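Side-chain contacts in aminoglycoside N(3)-acetyltransferase, AAC(3)-IVa (Escherichia coli, PDB 6MN3), which transfers an acetyl group from acetyl-CoA to the 3-amino group of 2-deoxystreptamine antibiotics, and so probably confers resistance to gentamicin, kanamycin, tobramycin, neomycin and apramycin: residues A[98-102]-A[103-107]; A[110-113]-A[114-118]; A[128-131]-A[132-135]. One frame throughout, in Å; residues are numbered along the deposited sequence.

Interaction 1 of 3, residues A[98-102]-A[103-107]; sequences KRSAH and PFAFA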
loop_
_atom_site.group_PDB
_atom_site.type_symbol
_atom_site.label_atom_id
_atom_site.label_comp_id
_atom_site.label_asym_id
_atom_site.label_seq_id
_atom_site.Cartn_x
_atom_site.Cartn_y
_atom_site.Cartn_z
ATOM N N LYS A 98 -14.503 6.551 1.737
ATOM C CA LYS A 98 -15.027 5.661 0.717
ATOM C C LYS A 98 -14.202 4.383 0.662
ATOM O O LYS A 98 -13.091 4.303 1.186
ATOM C CB LYS A 98 -15.044 6.354 -0.649
ATOM C CG LYS A 98 -15.342 7.850 -0.601
ATOM C CD LYS A 98 -16.704 8.149 0.013
ATOM C CE LYS A 98 -16.920 9.651 0.163
ATOM N NZ LYS A 98 -18.073 9.977 1.053
ATOM N N ARG A 99 -14.763 3.369 0.010
ATOM C CA ARG A 99 -14.138 2.059 -0.054
ATOM C C ARG A 99 -14.520 1.396 -1.367
ATOM O O ARG A 99 -15.661 1.518 -1.823
ATOM C CB ARG A 99 -14.565 1.191 1.133
ATOM C CG ARG A 99 -13.587 0.097 1.497
ATOM C CD ARG A 99 -14.117 -0.726 2.655
ATOM N NE ARG A 99 -13.161 -1.736 3.094
ATOM C CZ ARG A 99 -13.462 -2.742 3.908
ATOM N NH1 ARG A 99 -14.697 -2.872 4.375
ATOM N NH2 ARG A 99 -12.529 -3.618 4.254
ATOM N N SER A 100 -13.559 0.709 -1.978
ATOM C CA SER A 100 -13.813 0.045 -3.247
ATOM C C SER A 100 -14.787 -1.113 -3.058
ATOM O O SER A 100 -14.892 -1.697 -1.977
ATOM C CB SER A 100 -12.506 -0.457 -3.860
ATOM O OG SER A 100 -11.571 0.597 -4.010
ATOM N N ALA A 101 -15.504 -1.439 -4.126
ATOM C CA ALA A 101 -16.531 -2.483 -4.095
ATOM C C ALA A 101 -16.040 -3.774 -4.739
ATOM O O ALA A 101 -16.734 -4.387 -5.547
ATOM C CB ALA A 101 -17.803 -1.986 -4.771
ATOM N N HIS A 102 -14.832 -4.203 -4.386
ATOM C CA HIS A 102 -14.275 -5.455 -4.874
ATOM C C HIS A 102 -13.309 -5.986 -3.826
ATOM O O HIS A 102 -12.818 -5.221 -2.990
ATOM C CB HIS A 102 -13.577 -5.272 -6.231
ATOM C CG HIS A 102 -12.663 -4.089 -6.295
ATOM N ND1 HIS A 102 -11.382 -4.109 -5.786
ATOM C CD2 HIS A 102 -12.839 -2.855 -6.822
ATOM C CE1 HIS A 102 -10.810 -2.936 -5.993
ATOM N NE2 HIS A 102 -11.673 -2.157 -6.619
ATOM N N PRO A 103 -13.024 -7.294 -3.835
ATOM C CA PRO A 103 -12.210 -7.879 -2.754
ATOM C C PRO A 103 -10.797 -7.328 -2.653
ATOM O O PRO A 103 -10.118 -7.620 -1.662
ATOM C CB PRO A 103 -12.194 -9.377 -3.095
ATOM C CG PRO A 103 -12.568 -9.452 -4.538
ATOM C CD PRO A 103 -13.526 -8.328 -4.756
ATOM N N PHE A 104 -10.329 -6.557 -3.632
ATOM C CA PHE A 104 -9.012 -5.939 -3.540
ATOM C C PHE A 104 -9.164 -4.445 -3.289
ATOM O O PHE A 104 -8.622 -3.622 -4.032
ATOM C CB PHE A 104 -8.209 -6.207 -4.813
ATOM C CG PHE A 104 -8.389 -7.596 -5.354
ATOM C CD1 PHE A 104 -7.889 -8.689 -4.666
ATOM C CD2 PHE A 104 -9.067 -7.809 -6.542
ATOM C CE1 PHE A 104 -8.056 -9.971 -5.157
ATOM C CE2 PHE A 104 -9.237 -9.088 -7.037
ATOM C CZ PHE A 104 -8.731 -10.170 -6.344
ATOM N N ALA A 105 -9.887 -4.094 -2.231
ATOM C CA ALA A 105 -10.346 -2.730 -2.038
ATOM C C ALA A 105 -9.292 -1.862 -1.353
ATOM O O ALA A 105 -8.367 -2.345 -0.694
ATOM C CB ALA A 105 -11.633 -2.713 -1.214
ATOM N N PHE A 106 -9.452 -0.556 -1.532
ATOM C CA PHE A 106 -8.743 0.470 -0.787
ATOM C C PHE A 106 -9.765 1.344 -0.071
ATOM O O PHE A 106 -10.972 1.261 -0.318
ATOM C CB PHE A 106 -7.867 1.328 -1.712
ATOM C CG PHE A 106 -6.549 0.698 -2.065
ATOM C CD1 PHE A 106 -5.365 1.217 -1.569
ATOM C CD2 PHE A 106 -6.491 -0.402 -2.904
ATOM C CE1 PHE A 106 -4.148 0.646 -1.896
ATOM C CE2 PHE A 106 -5.277 -0.979 -3.234
ATOM C CZ PHE A 106 -4.105 -0.453 -2.730
ATOM N N ALA A 107 -9.276 2.190 0.828
ATOM C CA ALA A 107 -10.115 3.156 1.522
ATOM C C ALA A 107 -9.512 4.540 1.357
ATOM O O ALA A 107 -8.291 4.704 1.427
ATOM C CB ALA A 107 -10.262 2.813 3.008
#
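Arg99 and Ala107 face each other as an antiparallel, non-hydrogen-bonded pair with their CA atoms 4.5 Å apart, and the chain between them folds back so that 98-102 and 103-107 run 165° apart. One step nearer the turn, Ser100 N donates to Phe106 O at 3.1 Å (157° at the hydrogen), lying in the carbonyl plane. A CA-H...O contact from Arg99 CA to the same oxygen, at 3.3 Å, supplements the bond.

Ser100 suits this spot because its side chain is short and polar. With OG beside the backbone N and anti to the carbonyl carbon (chi1 -56°), the hydroxyl is brought to Phe106 N, whose N-H points straight at it in a weak bond of 3.5 Å. Its CB meanwhile meets the methyl CB of Ala105 at 3.6 Å, a closeness that the small alanine permits. The polar end of Arg99 points out of the hairpin: its extended chain leaves the pair, brushing Phe106 O with CG, and its guanidinium is bound by Ser78 O and Ser64 OG and lies against Trp92 in a cation-pi contact.

Nearer the turn, His102 turns the edge of its imidazole to Phe104, with ND1 accepting a weak, bent bond from Phe104 N at 3.4 Å and CE1 lying 3.0 Å from Phe104 O. Pro103, with its phi held by the ring, lies within the reversal, and its CG sits over one face of the Phe104 ring, offset toward the rim.

The arrangement is a beta hairpin joined by a loop, and its strand 98-99 is an outermost strand of the mixed central sheet within this chain.

Interaction 2 of 3, residues A[110-113]-A[114-118]; sequences GPQA and EQIIS
Gln112 and Gln115 run alongside each other in the same direction, one just ahead of the helix and the other in its first turn. Starting at Gln112 CB, the side chain meets the terminal methyl CD1 of Ile116 at 4.1 Å, and CG stays beside that methyl, the glutamine chain roughly perpendicular to that of the isoleucine. A bend at chi2 (80°) then turns the amide away from the isoleucine. CD approaches Gln115 OE1, and at the tip NE2 gives that oxygen a weak, bent bond of 2.8 Å, the two amide planes standing 82° apart. Glutamine fits here because its methylenes can pack on a hydrophobic neighbour while its amide finds a polar one.

The backbone of Gln112 holds the N-cap position: Gln112 O accepts from Ile116 N at 3.3 Å and more weakly from Gln115 N. A type I turn leads into it, closed by Ala113 N on Gly110 O at 3.1 Å. Gly110 has backbone angles that call for glycine, and the fixed phi of Pro111 suits the next place. With CG between its own backbone N and carbonyl carbon (chi1 64°) and a further bend at chi2, Glu114 doubles back over this turn. Its OE2 lies 2.7 Å from Pro111 O, and its OE1 comes beside Ala113 N at 2.9 Å, at an angle too poor for a hydrogen bond.

Thr59 OG1 takes the N-H of Gln112, tying the turn to strand 59-63. Ile116 lies between that strand, at Thr59 and Val61, and Pro131 and Val135 of helix 131-137, while Ala113 and Ile117 rest on strand 106-109.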
loop_
_atom_site.group_PDB
_atom_site.type_symbol
_atom_site.label_atom_id
_atom_site.label_comp_id
_atom_site.label_asym_id
_atom_site.label_seq_id
_atom_site.Cartn_x
_atom_site.Cartn_y
_atom_site.Cartn_z
ATOM N N GLY A 110 -11.214 12.238 1.612
ATOM C CA GLY A 110 -10.716 13.504 1.133
ATOM C C GLY A 110 -11.378 13.902 -0.169
ATOM O O GLY A 110 -12.196 13.163 -0.724
ATOM N N PRO A 111 -11.031 15.083 -0.692
ATOM C CA PRO A 111 -11.665 15.552 -1.936
ATOM C C PRO A 111 -11.370 14.679 -3.142
ATOM O O PRO A 111 -12.020 14.855 -4.179
ATOM C CB PRO A 111 -11.086 16.963 -2.121
ATOM C CG PRO A 111 -10.518 17.340 -0.785
ATOM C CD PRO A 111 -10.069 16.060 -0.158
ATOM N N GLN A 112 -10.422 13.748 -3.043
ATOM C CA GLN A 112 -10.036 12.891 -4.155
ATOM C C GLN A 112 -10.414 11.432 -3.935
ATOM O O GLN A 112 -10.024 10.575 -4.736
ATOM C CB GLN A 112 -8.530 13.009 -4.405
ATOM C CG GLN A 112 -8.134 12.941 -5.859
ATOM C CD GLN A 112 -8.333 14.258 -6.575
ATOM O OE1 GLN A 112 -7.859 15.299 -6.123
ATOM N NE2 GLN A 112 -9.039 14.220 -7.701
ATOM N N ALA A 113 -11.168 11.131 -2.873
ATOM C CA ALA A 113 -11.463 9.743 -2.527
ATOM C C ALA A 113 -12.276 9.053 -3.612
ATOM O O ALA A 113 -12.027 7.887 -3.937
ATOM C CB ALA A 113 -12.204 9.686 -1.193
ATOM N N GLU A 114 -13.253 9.758 -4.178
ATOM C CA GLU A 114 -14.104 9.175 -5.208
ATOM C C GLU A 114 -13.291 8.738 -6.425
ATOM O O GLU A 114 -13.551 7.680 -7.008
ATOM C CB GLU A 114 -15.195 10.179 -5.606
ATOM C CG GLU A 114 -14.703 11.492 -6.255
ATOM C CD GLU A 114 -13.680 12.269 -5.422
ATOM O OE1 GLU A 114 -13.630 12.080 -4.188
ATOM O OE2 GLU A 114 -12.901 13.047 -6.014
ATOM N N GLN A 115 -12.295 9.533 -6.821
ATOM C CA GLN A 115 -11.539 9.222 -8.031
ATOM C C GLN A 115 -10.616 8.028 -7.819
ATOM O O GLN A 115 -10.405 7.225 -8.735
ATOM C CB GLN A 115 -10.745 10.450 -8.476
ATOM C CG GLN A 115 -10.325 10.433 -9.933
ATOM C CD GLN A 115 -9.138 11.338 -10.189
ATOM O OE1 GLN A 115 -9.181 12.532 -9.888
ATOM N NE2 GLN A 115 -8.068 10.772 -10.734
ATOM N N ILE A 116 -10.059 7.897 -6.615
ATOM C CA ILE A 116 -9.162 6.791 -6.304
ATOM C C ILE A 116 -9.921 5.487 -6.076
ATOM O O ILE A 116 -9.360 4.403 -6.280
ATOM C CB ILE A 116 -8.307 7.186 -5.085
ATOM C CG1 ILE A 116 -7.413 8.376 -5.443
ATOM C CG2 ILE A 116 -7.462 6.022 -4.580
ATOM C CD1 ILE A 116 -7.021 9.230 -4.258
ATOM N N ILE A 117 -11.199 5.562 -5.709
ATOM C CA ILE A 117 -11.966 4.386 -5.311
ATOM C C ILE A 117 -12.901 3.875 -6.413
ATOM O O ILE A 117 -13.269 2.689 -6.395
ATOM C CB ILE A 117 -12.750 4.715 -4.019
ATOM C CG1 ILE A 117 -11.782 4.863 -2.842
ATOM C CG2 ILE A 117 -13.819 3.685 -3.704
ATOM C CD1 ILE A 117 -10.943 3.633 -2.583
ATOM N N SER A 118 -13.225 4.704 -7.408
ATOM C CA SER A 118 -14.361 4.459 -8.295
ATOM C C SER A 118 -14.279 3.156 -9.091
ATOM O O SER A 118 -15.321 2.647 -9.518
ATOM C CB SER A 118 -14.506 5.626 -9.270
ATOM O OG SER A 118 -13.479 5.599 -10.248
#

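Interaction 3 of 3, residues A[128-131]-A[132-135]; sequences PASP and VARV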
loop_
_atom_site.group_PDB
_atom_site.type_symbol
_atom_site.label_atom_id
_atom_site.label_comp_id
_atom_site.label_asym_id
_atom_site.label_seq_id
_atom_site.Cartn_x
_atom_site.Cartn_y
_atom_site.Cartn_z
ATOM N N PRO A 128 -3.267 -1.071 -13.862
ATOM C CA PRO A 128 -3.381 0.375 -14.122
ATOM C C PRO A 128 -4.778 0.942 -13.908
ATOM O O PRO A 128 -4.942 2.168 -13.979
ATOM C CB PRO A 128 -2.950 0.503 -15.588
ATOM C CG PRO A 128 -2.026 -0.639 -15.796
ATOM C CD PRO A 128 -2.565 -1.766 -14.959
ATOM N N ALA A 129 -5.784 0.104 -13.658
ATOM C CA ALA A 129 -7.128 0.563 -13.334
ATOM C C ALA A 129 -7.478 0.327 -11.867
ATOM O O ALA A 129 -8.658 0.233 -11.521
ATOM C CB ALA A 129 -8.155 -0.114 -14.241
ATOM N N SER A 130 -6.479 0.224 -11.006
ATOM C CA SER A 130 -6.679 0.001 -9.585
ATOM C C SER A 130 -6.417 1.281 -8.805
ATOM O O SER A 130 -5.813 2.224 -9.325
ATOM C CB SER A 130 -5.753 -1.117 -9.092
ATOM O OG SER A 130 -4.393 -0.752 -9.239
ATOM N N PRO A 131 -6.881 1.360 -7.554
ATOM C CA PRO A 131 -6.595 2.556 -6.743
ATOM C C PRO A 131 -5.120 2.909 -6.662
ATOM O O PRO A 131 -4.780 4.099 -6.634
ATOM C CB PRO A 131 -7.159 2.179 -5.367
ATOM C CG PRO A 131 -8.269 1.248 -5.673
ATOM C CD PRO A 131 -7.831 0.457 -6.878
ATOM N N VAL A 132 -4.230 1.913 -6.631
ATOM C CA VAL A 132 -2.803 2.198 -6.549
ATOM C C VAL A 132 -2.303 2.903 -7.803
ATOM O O VAL A 132 -1.285 3.603 -7.754
ATOM C CB VAL A 132 -2.009 0.902 -6.283
ATOM C CG1 VAL A 132 -1.788 0.121 -7.570
ATOM C CG2 VAL A 132 -0.684 1.218 -5.610
ATOM N N ALA A 133 -3.002 2.752 -8.928
ATOM C CA ALA A 133 -2.645 3.503 -10.125
ATOM C C ALA A 133 -3.284 4.884 -10.135
ATOM O O ALA A 133 -2.707 5.823 -10.694
ATOM C CB ALA A 133 -3.050 2.726 -11.377
ATOM N N ARG A 134 -4.465 5.029 -9.525
ATOM C CA ARG A 134 -5.091 6.343 -9.431
ATOM C C ARG A 134 -4.309 7.270 -8.507
ATOM O O ARG A 134 -4.293 8.484 -8.724
ATOM C CB ARG A 134 -6.539 6.204 -8.963
ATOM C CG ARG A 134 -7.396 5.335 -9.874
ATOM C CD ARG A 134 -7.580 5.985 -11.240
ATOM N NE ARG A 134 -7.448 5.022 -12.330
ATOM C CZ ARG A 134 -8.386 4.785 -13.241
ATOM N NH1 ARG A 134 -9.542 5.434 -13.192
ATOM N NH2 ARG A 134 -8.177 3.887 -14.194
ATOM N N VAL A 135 -3.656 6.720 -7.483
ATOM C CA VAL A 135 -2.745 7.523 -6.673
ATOM C C VAL A 135 -1.538 7.951 -7.501
ATOM O O VAL A 135 -1.068 9.091 -7.400
ATOM C CB VAL A 135 -2.325 6.739 -5.415
ATOM C CG1 VAL A 135 -1.153 7.419 -4.718
ATOM C CG2 VAL A 135 -3.506 6.584 -4.461
#
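Pro128 and Ala133 meet where the loop passes the new helix: the small methyl of Ala133 lies close against the proline carbonyl, its CB 3.3 Å from Pro128 O. The same oxygen lies level with the plane of the Arg134 guanidinium, beyond its edge, 3.7 Å from NH2. Ala129 comes next and meets the guanidinium through CA, 3.6 Å from Arg134 NH2; its methyl lies near the same nitrogen, while its N-H is taken by Ser127 OG. Two bends, the first at chi2 (-66°), curl the arginine back toward the loop before its helix, where NH2 forms a salt bridge with Asp119.

Ser130 is the N-cap. Its OG stands between the backbone N and the carbonyl carbon (chi1 63°), and it bonds to Ser127 O in the preceding loop; the same OG packs against the Val132 methyl CG1, 3.2 Å away. The first turn is instead tied down by the serine's carbonyl. Ser130 O accepts from Arg134 N at 3.1 Å, in the carbonyl plane, and from Ala133 N at 2.9 Å, whose approach is well above that plane.

Pro131 opens the helix, a place where a residue lacking an N-H costs no helical bond. Its own carbonyl is used normally, Pro131 O receiving Val135 N at 3.0 Å, with Val135 CG2 also against the oxygen.

Chemically, the first N-H groups of the helix are satisfied by carbonyl oxygens, one of them taking two donors, while the polar side chains look back to the loop. There Asp119 probably balances the positive charge of Arg134, so that the salt bridge ties the helix to the chain that precedes it.

Overall arrangement
The three contacts follow one another in the chain and meet pairwise, chiefly through Phe106, Ile116, Ile117 and Pro131, with centres 11 to 12 Å apart. Interaction 1 meets interaction 2 where Ile117 CD1 comes 3.3 Å from Phe106 O, and meets interaction 3 where Phe106 CD2 lies 3.6 Å from Pro131 CB. Interactions 2 and 3 close the triangle, Pro131 CB sitting 3.3 Å from Ile116 O, so the proline at the start of helix 131-137 touches both the hairpin and helix 113-117. All three lie away from the zinc site of Cys191, His243, Cys249 and Cys252. Val132 comes near, without touching, a possible Cys192-His156-Glu159 triad.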